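Long-range contacts in surface layer protein (Geobacillus stearothermophilus, PDB 4UJ7), which probably self-assembles into the crystalline surface layer of the bacterial cell and binds calcium ions, this chain being two Ig-like domains of the longer protein: residues V53-T58 against G85-T90; T60-V65 against T78-A83. One frame throughout, in Å; residues are numbered along the deposited sequence.

Contact 1: V53-T58 against G85-T90; sequences VTSDKT and GSTTIT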
ATOM      1  N   VAL A  53      -9.904  -5.228 -13.485  1.00 15.08           N
ATOM      2  CA  VAL A  53      -9.310  -3.907 -13.636  1.00 15.94           C
ATOM      3  C   VAL A  53      -8.786  -3.780 -15.055  1.00 16.13           C
ATOM      4  O   VAL A  53      -8.093  -4.681 -15.565  1.00 17.51           O
ATOM      5  CB  VAL A  53      -8.177  -3.592 -12.608  1.00 17.04           C
ATOM      6  CG1 VAL A  53      -8.749  -3.567 -11.198  1.00 19.01           C
ATOM      7  CG2 VAL A  53      -7.003  -4.572 -12.738  1.00 16.95           C
ATOM      8  N   THR A  54      -9.134  -2.667 -15.682  1.00 16.93           N
ATOM      9  CA  THR A  54      -8.731  -2.384 -17.055  0.50 17.32           C
ATOM     10  C   THR A  54      -8.373  -0.917 -17.204  1.00 17.99           C
ATOM     11  O   THR A  54      -9.042  -0.032 -16.655  1.00 19.09           O
ATOM     12  CB  THR A  54      -9.848  -2.696 -18.080  0.50 17.95           C
ATOM     13  OG1 THR A  54     -11.047  -1.998 -17.727  0.50 18.21           O
ATOM     14  CG2 THR A  54     -10.121  -4.190 -18.180  0.50 18.40           C
ATOM     15  N   SER A  55      -7.301  -0.665 -17.942  1.00 17.55           N
ATOM     16  CA  SER A  55      -6.921   0.685 -18.323  1.00 19.02           C
ATOM     17  C   SER A  55      -7.561   0.966 -19.663  1.00 21.34           C
ATOM     18  O   SER A  55      -7.521   0.130 -20.571  1.00 21.73           O
ATOM     19  CB  SER A  55      -5.415   0.811 -18.463  1.00 17.82           C
ATOM     20  OG  SER A  55      -5.100   2.061 -19.039  1.00 17.22           O
ATOM     21  N   ASP A  56      -8.100   2.160 -19.806  0.50 22.52           N
ATOM     22  CA  ASP A  56      -8.798   2.475 -21.020  0.50 23.88           C
ATOM     23  C   ASP A  56      -7.857   3.065 -22.086  0.50 24.56           C
ATOM     24  O   ASP A  56      -8.295   3.390 -23.189  0.50 25.54           O
ATOM     25  CB  ASP A  56     -10.045   3.292 -20.675  0.50 25.44           C
ATOM     26  CG  ASP A  56     -10.974   2.526 -19.711  0.50 26.21           C
ATOM     27  OD1 ASP A  56     -11.544   1.493 -20.126  0.50 26.96           O
ATOM     28  OD2 ASP A  56     -11.121   2.924 -18.534  0.50 25.99           O
ATOM     29  N   LYS A  57      -6.558   3.134 -21.753  1.00 24.36           N
ATOM     30  CA  LYS A  57      -5.473   3.494 -22.678  1.00 23.94           C
ATOM     31  C   LYS A  57      -4.125   2.904 -22.191  1.00 22.77           C
ATOM     32  O   LYS A  57      -3.362   3.550 -21.449  1.00 21.28           O
ATOM     33  CB  LYS A  57      -5.387   5.016 -22.817  1.00 27.76           C
ATOM     34  CG  LYS A  57      -5.440   5.540 -24.242  1.00 32.44           C
ATOM     35  CD  LYS A  57      -5.648   7.049 -24.257  1.00 36.02           C
ATOM     36  CE  LYS A  57      -6.260   7.529 -25.569  1.00 38.39           C
ATOM     37  NZ  LYS A  57      -7.696   7.140 -25.698  1.00 41.22           N
ATOM     38  N   THR A  58      -3.834   1.675 -22.610  1.00 21.06           N
ATOM     39  CA  THR A  58      -2.636   0.975 -22.131  1.00 21.53           C
ATOM     40  C   THR A  58      -1.312   1.618 -22.570  1.00 21.62           C
ATOM     41  O   THR A  58      -0.276   1.404 -21.939  1.00 22.18           O
ATOM     42  CB  THR A  58      -2.642  -0.530 -22.481  1.00 21.06           C
ATOM     43  OG1 THR A  58      -2.842  -0.690 -23.894  1.00 22.45           O
ATOM     44  CG2 THR A  58      -3.738  -1.271 -21.727  1.00 21.40           C
ATOM     45  N   GLY A  85       0.241  11.397 -20.353  1.00 26.85           N
ATOM     46  CA  GLY A  85      -1.141  11.424 -20.801  1.00 25.60           C
ATOM     47  C   GLY A  85      -2.103  11.187 -19.657  1.00 25.10           C
ATOM     48  O   GLY A  85      -1.684  10.955 -18.523  1.00 24.63           O
ATOM     49  N   SER A  86      -3.392  11.268 -19.962  1.00 25.07           N
ATOM     50  CA  SER A  86      -4.445  10.982 -19.006  1.00 26.44           C
ATOM     51  C   SER A  86      -5.305   9.830 -19.486  1.00 26.52           C
ATOM     52  O   SER A  86      -5.503   9.649 -20.694  1.00 26.61           O
ATOM     53  CB  SER A  86      -5.315  12.219 -18.787  1.00 29.56           C
ATOM     54  OG  SER A  86      -4.564  13.241 -18.162  1.00 33.00           O
ATOM     55  N   THR A  87      -5.812   9.041 -18.538  1.00 23.80           N
ATOM     56  CA  THR A  87      -6.739   7.957 -18.846  1.00 24.02           C
ATOM     57  C   THR A  87      -7.564   7.589 -17.611  1.00 22.83           C
ATOM     58  O   THR A  87      -7.645   8.372 -16.670  1.00 22.10           O
ATOM     59  CB  THR A  87      -6.034   6.725 -19.485  1.00 24.08           C
ATOM     60  OG1 THR A  87      -7.021   5.830 -20.008  1.00 25.28           O
ATOM     61  CG2 THR A  87      -5.137   5.991 -18.486  1.00 23.60           C
ATOM     62  N   THR A  88      -8.206   6.425 -17.628  1.00 22.08           N
ATOM     63  CA  THR A  88      -9.001   5.964 -16.495  1.00 22.46           C
ATOM     64  C   THR A  88      -8.751   4.464 -16.273  1.00 20.00           C
ATOM     65  O   THR A  88      -8.481   3.733 -17.246  1.00 20.92           O
ATOM     66  CB  THR A  88     -10.517   6.268 -16.674  1.00 24.16           C
ATOM     67  OG1 THR A  88     -11.081   5.422 -17.672  1.00 25.28           O
ATOM     68  CG2 THR A  88     -10.755   7.728 -17.106  1.00 25.65           C
ATOM     69  N   ILE A  89      -8.760   4.034 -15.013  1.00 19.18           N
ATOM     70  CA  ILE A  89      -8.831   2.619 -14.632  1.00 18.24           C
ATOM     71  C   ILE A  89     -10.298   2.294 -14.333  1.00 17.41           C
ATOM     72  O   ILE A  89     -10.934   2.929 -13.471  1.00 17.55           O
ATOM     73  CB  ILE A  89      -8.005   2.247 -13.358  1.00 18.60           C
ATOM     74  CG1 ILE A  89      -6.508   2.597 -13.453  1.00 19.79           C
ATOM     75  CG2 ILE A  89      -8.167   0.758 -13.009  1.00 19.39           C
ATOM     76  CD1 ILE A  89      -5.825   2.204 -14.757  1.00 19.26           C
ATOM     77  N   THR A  90     -10.840   1.311 -15.038  1.00 16.21           N
ATOM     78  CA  THR A  90     -12.186   0.841 -14.761  1.00 16.22           C
ATOM     79  C   THR A  90     -12.099  -0.410 -13.903  1.00 16.56           C
ATOM     80  O   THR A  90     -11.439  -1.393 -14.270  1.00 16.34           O
ATOM     81  CB  THR A  90     -12.985   0.568 -16.063  1.00 17.40           C
ATOM     82  OG1 THR A  90     -13.092   1.779 -16.822  1.00 18.75           O
ATOM     83  CG2 THR A  90     -14.376   0.028 -15.745  1.00 19.09           C
TER
HETATM   84  O   HOH W   1     -12.633  -3.635 -15.818  1.00 18.46           O
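T54 pairs with T90 and S55 with I89 where the edge strand 52-55 runs antiparallel to strand 85-93, in one sheet of a bacterial Ig-like (BIG2) β-sandwich. T54 and T90 form the hydrogen-bonded pair: T54 N donates to T90 O (3.0 Å), and T90 N returns a bond to T54 O (2.8 Å). S55 and I89 form the next, non-hydrogen-bonded pair. Beyond them the edge strand turns away, but D56 N still reaches T88 O almost straight along its C=O (3.0 Å).

D56 then reaches back over the neighbouring strand. Its CB lies near T88 O and T88 OG1, and with CG beside the backbone N (chi1 -58°) the carboxylate is turned towards the two threonines. CG comes close to both hydroxyls, OD1 lies farther from T90 OG1, and OD2 accepts twice. T88 OG1 donates to D56 OD2 (2.6 Å) on the anti side of that oxygen, 24° out of the carboxylate plane. T90 OG1 donates to the syn lone pair of D56 OD2 (2.9 Å). Two donors on different sides of one oxygen limit the rotation of this carboxylate; D56 is modelled in two conformers, and this grip is described for one of them. K99 NZ also bonds T90 OG1 and makes a long, weak ion pair with OD2, which would favour a charged carboxylate.

On the face of the sheet away from the side chains of T54 and T90, CD1 of I89 packs on CB of S55 (4.0 Å), and V63 and V79 of the other sheet press on I89. S55 OG closes an ST turn by accepting from K57 N, and is also hydrogen-bonded to A61 O. In one of T54's two conformers, a water bridges T54 OG1 to T90 O, donating to the carbonyl oxygen at 3.0 Å.

Contact 2: T60-V65 against T78-A83; sequences TATVSV and TVNGVA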
ATOM      1  N   THR A  60      -0.758   4.675 -22.262  1.00 21.42           N
ATOM      2  CA  THR A  60      -0.571   5.689 -21.218  1.00 19.93           C
ATOM      3  C   THR A  60      -0.238   5.048 -19.868  1.00 18.52           C
ATOM      4  O   THR A  60       0.746   5.423 -19.237  1.00 17.41           O
ATOM      5  CB  THR A  60      -1.805   6.607 -21.093  1.00 21.05           C
ATOM      6  OG1 THR A  60      -2.022   7.273 -22.348  1.00 23.03           O
ATOM      7  CG2 THR A  60      -1.598   7.663 -19.996  1.00 21.02           C
ATOM      8  N   ALA A  61      -1.059   4.081 -19.452  1.00 17.83           N
ATOM      9  CA  ALA A  61      -0.857   3.387 -18.173  1.00 16.58           C
ATOM     10  C   ALA A  61      -1.368   1.962 -18.256  1.00 15.47           C
ATOM     11  O   ALA A  61      -2.379   1.702 -18.893  1.00 15.41           O
ATOM     12  CB  ALA A  61      -1.581   4.109 -17.031  1.00 17.87           C
ATOM     13  N   THR A  62      -0.671   1.049 -17.588  1.00 15.43           N
ATOM     14  CA  THR A  62      -1.177  -0.314 -17.417  1.00 16.06           C
ATOM     15  C   THR A  62      -1.558  -0.585 -15.968  1.00 15.22           C
ATOM     16  O   THR A  62      -1.184   0.179 -15.065  1.00 15.26           O
ATOM     17  CB  THR A  62      -0.176  -1.383 -17.885  1.00 16.68           C
ATOM     18  OG1 THR A  62       1.029  -1.262 -17.138  1.00 17.70           O
ATOM     19  CG2 THR A  62       0.141  -1.213 -19.370  1.00 17.36           C
ATOM     20  N   VAL A  63      -2.293  -1.668 -15.746  1.00 14.89           N
ATOM     21  CA  VAL A  63      -2.875  -1.910 -14.430  1.00 14.97           C
ATOM     22  C   VAL A  63      -2.924  -3.396 -14.089  1.00 15.15           C
ATOM     23  O   VAL A  63      -3.045  -4.251 -14.980  1.00 17.00           O
ATOM     24  CB  VAL A  63      -4.278  -1.269 -14.330  1.00 14.87           C
ATOM     25  CG1 VAL A  63      -5.288  -1.994 -15.216  1.00 15.46           C
ATOM     26  CG2 VAL A  63      -4.754  -1.210 -12.884  1.00 15.25           C
ATOM     27  N   SER A  64      -2.801  -3.706 -12.798  1.00 14.55           N
ATOM     28  CA  SER A  64      -2.953  -5.068 -12.329  1.00 14.02           C
ATOM     29  C   SER A  64      -3.592  -5.046 -10.949  1.00 13.55           C
ATOM     30  O   SER A  64      -3.705  -3.983 -10.332  1.00 13.45           O
ATOM     31  CB  SER A  64      -1.600  -5.778 -12.286  1.00 13.93           C
ATOM     32  OG  SER A  64      -0.727  -5.123 -11.377  1.00 16.02           O
ATOM     33  N   VAL A  65      -4.055  -6.200 -10.490  1.00 13.05           N
ATOM     34  CA  VAL A  65      -4.748  -6.293  -9.203  1.00 13.57           C
ATOM     35  C   VAL A  65      -4.258  -7.491  -8.408  1.00 13.21           C
ATOM     36  O   VAL A  65      -3.995  -8.578  -8.962  1.00 13.91           O
ATOM     37  CB  VAL A  65      -6.295  -6.294  -9.384  1.00 13.15           C
ATOM     38  CG1 VAL A  65      -6.783  -7.448 -10.257  1.00 13.42           C
ATOM     39  CG2 VAL A  65      -7.020  -6.306  -8.043  1.00 13.93           C
ATOM     40  N   THR A  78      -2.473  -1.871  -8.757  1.00 12.66           N
ATOM     41  CA  THR A  78      -1.200  -1.231  -9.131  1.00 13.90           C
ATOM     42  C   THR A  78      -1.310  -0.599 -10.502  1.00 14.44           C
ATOM     43  O   THR A  78      -1.752  -1.251 -11.448  1.00 15.12           O
ATOM     44  CB  THR A  78      -0.048  -2.258  -9.129  1.00 14.39           C
ATOM     45  OG1 THR A  78       0.123  -2.729  -7.794  1.00 15.24           O
ATOM     46  CG2 THR A  78       1.261  -1.623  -9.619  1.00 15.41           C
ATOM     47  N   VAL A  79      -0.921   0.672 -10.611  1.00 14.85           N
ATOM     48  CA  VAL A  79      -0.935   1.402 -11.873  1.00 15.08           C
ATOM     49  C   VAL A  79       0.500   1.738 -12.292  1.00 15.27           C
ATOM     50  O   VAL A  79       1.271   2.300 -11.516  1.00 16.20           O
ATOM     51  CB  VAL A  79      -1.799   2.701 -11.779  1.00 14.59           C
ATOM     52  CG1 VAL A  79      -1.753   3.503 -13.082  1.00 15.52           C
ATOM     53  CG2 VAL A  79      -3.235   2.387 -11.346  1.00 15.88           C
ATOM     54  N   ASN A  80       0.859   1.372 -13.528  1.00 15.90           N
ATOM     55  CA  ASN A  80       2.184   1.627 -14.083  1.00 17.09           C
ATOM     56  C   ASN A  80       2.123   2.762 -15.089  1.00 16.73           C
ATOM     57  O   ASN A  80       1.377   2.681 -16.074  1.00 18.08           O
ATOM     58  CB  ASN A  80       2.704   0.346 -14.756  1.00 17.69           C
ATOM     59  CG  ASN A  80       2.672  -0.862 -13.819  1.00 21.21           C
ATOM     60  OD1 ASN A  80       3.431  -0.921 -12.850  1.00 23.28           O
ATOM     61  ND2 ASN A  80       1.795  -1.835 -14.108  1.00 22.16           N
ATOM     62  N   GLY A  81       2.869   3.834 -14.824  1.00 18.21           N
ATOM     63  CA  GLY A  81       2.938   4.984 -15.739  1.00 18.65           C
ATOM     64  C   GLY A  81       3.847   4.666 -16.914  1.00 19.30           C
ATOM     65  O   GLY A  81       5.056   4.499 -16.745  1.00 20.57           O
ATOM     66  N   VAL A  82       3.245   4.527 -18.096  1.00 20.08           N
ATOM     67  CA  VAL A  82       3.985   4.122 -19.310  1.00 22.57           C
ATOM     68  C   VAL A  82       4.392   5.323 -20.174  1.00 23.37           C
ATOM     69  O   VAL A  82       5.552   5.420 -20.580  1.00 25.01           O
ATOM     70  CB  VAL A  82       3.179   3.085 -20.135  1.00 23.28           C
ATOM     71  CG1 VAL A  82       3.851   2.804 -21.480  1.00 25.24           C
ATOM     72  CG2 VAL A  82       3.008   1.789 -19.342  1.00 24.48           C
ATOM     73  N   ALA A  83       3.446   6.216 -20.452  1.00 23.89           N
ATOM     74  CA  ALA A  83       3.722   7.448 -21.215  1.00 25.34           C
ATOM     75  C   ALA A  83       2.859   8.616 -20.750  1.00 25.27           C
ATOM     76  O   ALA A  83       1.731   8.425 -20.293  1.00 25.04           O
ATOM     77  CB  ALA A  83       3.521   7.205 -22.708  1.00 25.66           C
TER
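T78 and S64 begin the pairing of strands 74-81 and 61-65 as a hydrogen-bonded antiparallel pair: T78 N donates to S64 O (2.9 Å), T78 O accepts from S64 N, and CB of T78 lies beside S64 OG. V79 turns to the other face of the sheet, between the chains of A61 and V63. Its CG1 meets A61 CB at 4.0 Å and its CG2 meets V63 CG2 at 4.2 Å, while F35, I89 and V102 pack on the same valine inside the sandwich.

N80 pairs with T62 through both backbone bonds, the one from N80 N to T62 O being nearly straight (2.8 Å, 173°). Its CG stands beside its own backbone N (chi1 -54°), which brings N80 ND2 to T62 OG1 (3.2 Å), the partner lying 17° out of the amide plane. A valine here would probably leave T62 OG1 without this amide donor and the threonine freer to turn.

G81 lies opposite A61. The chain then bends, and V82 N and A83 N both donate to T60 O from the same face of its carbonyl plane, while CB of V82 sits 3.5 Å from that T60 O. These two strands form a β-hairpin at the edge of one sheet of an Ig-like β-sandwich.

How the contacts relate
The two contacts lie in facing sheets of the same BIG2 domain, the first of the two in this chain, with centres about 8 Å apart. Along the chain the segments come as 53-58, 60-65, 78-83 and 85-90, so the hairpin of contact 2 falls between the strands that contact 1 joins. Strands 52-55 and 61-65 are edge strands of their respective sheets and follow each other in sequence. Where these two strands meet across the sandwich, S55 N packs on V63 CG1 (3.6 Å) and V53 on V65. Both contacts thus lie at neighbouring edges of the two sheets, away from the calcium sites, which belong to the second domain.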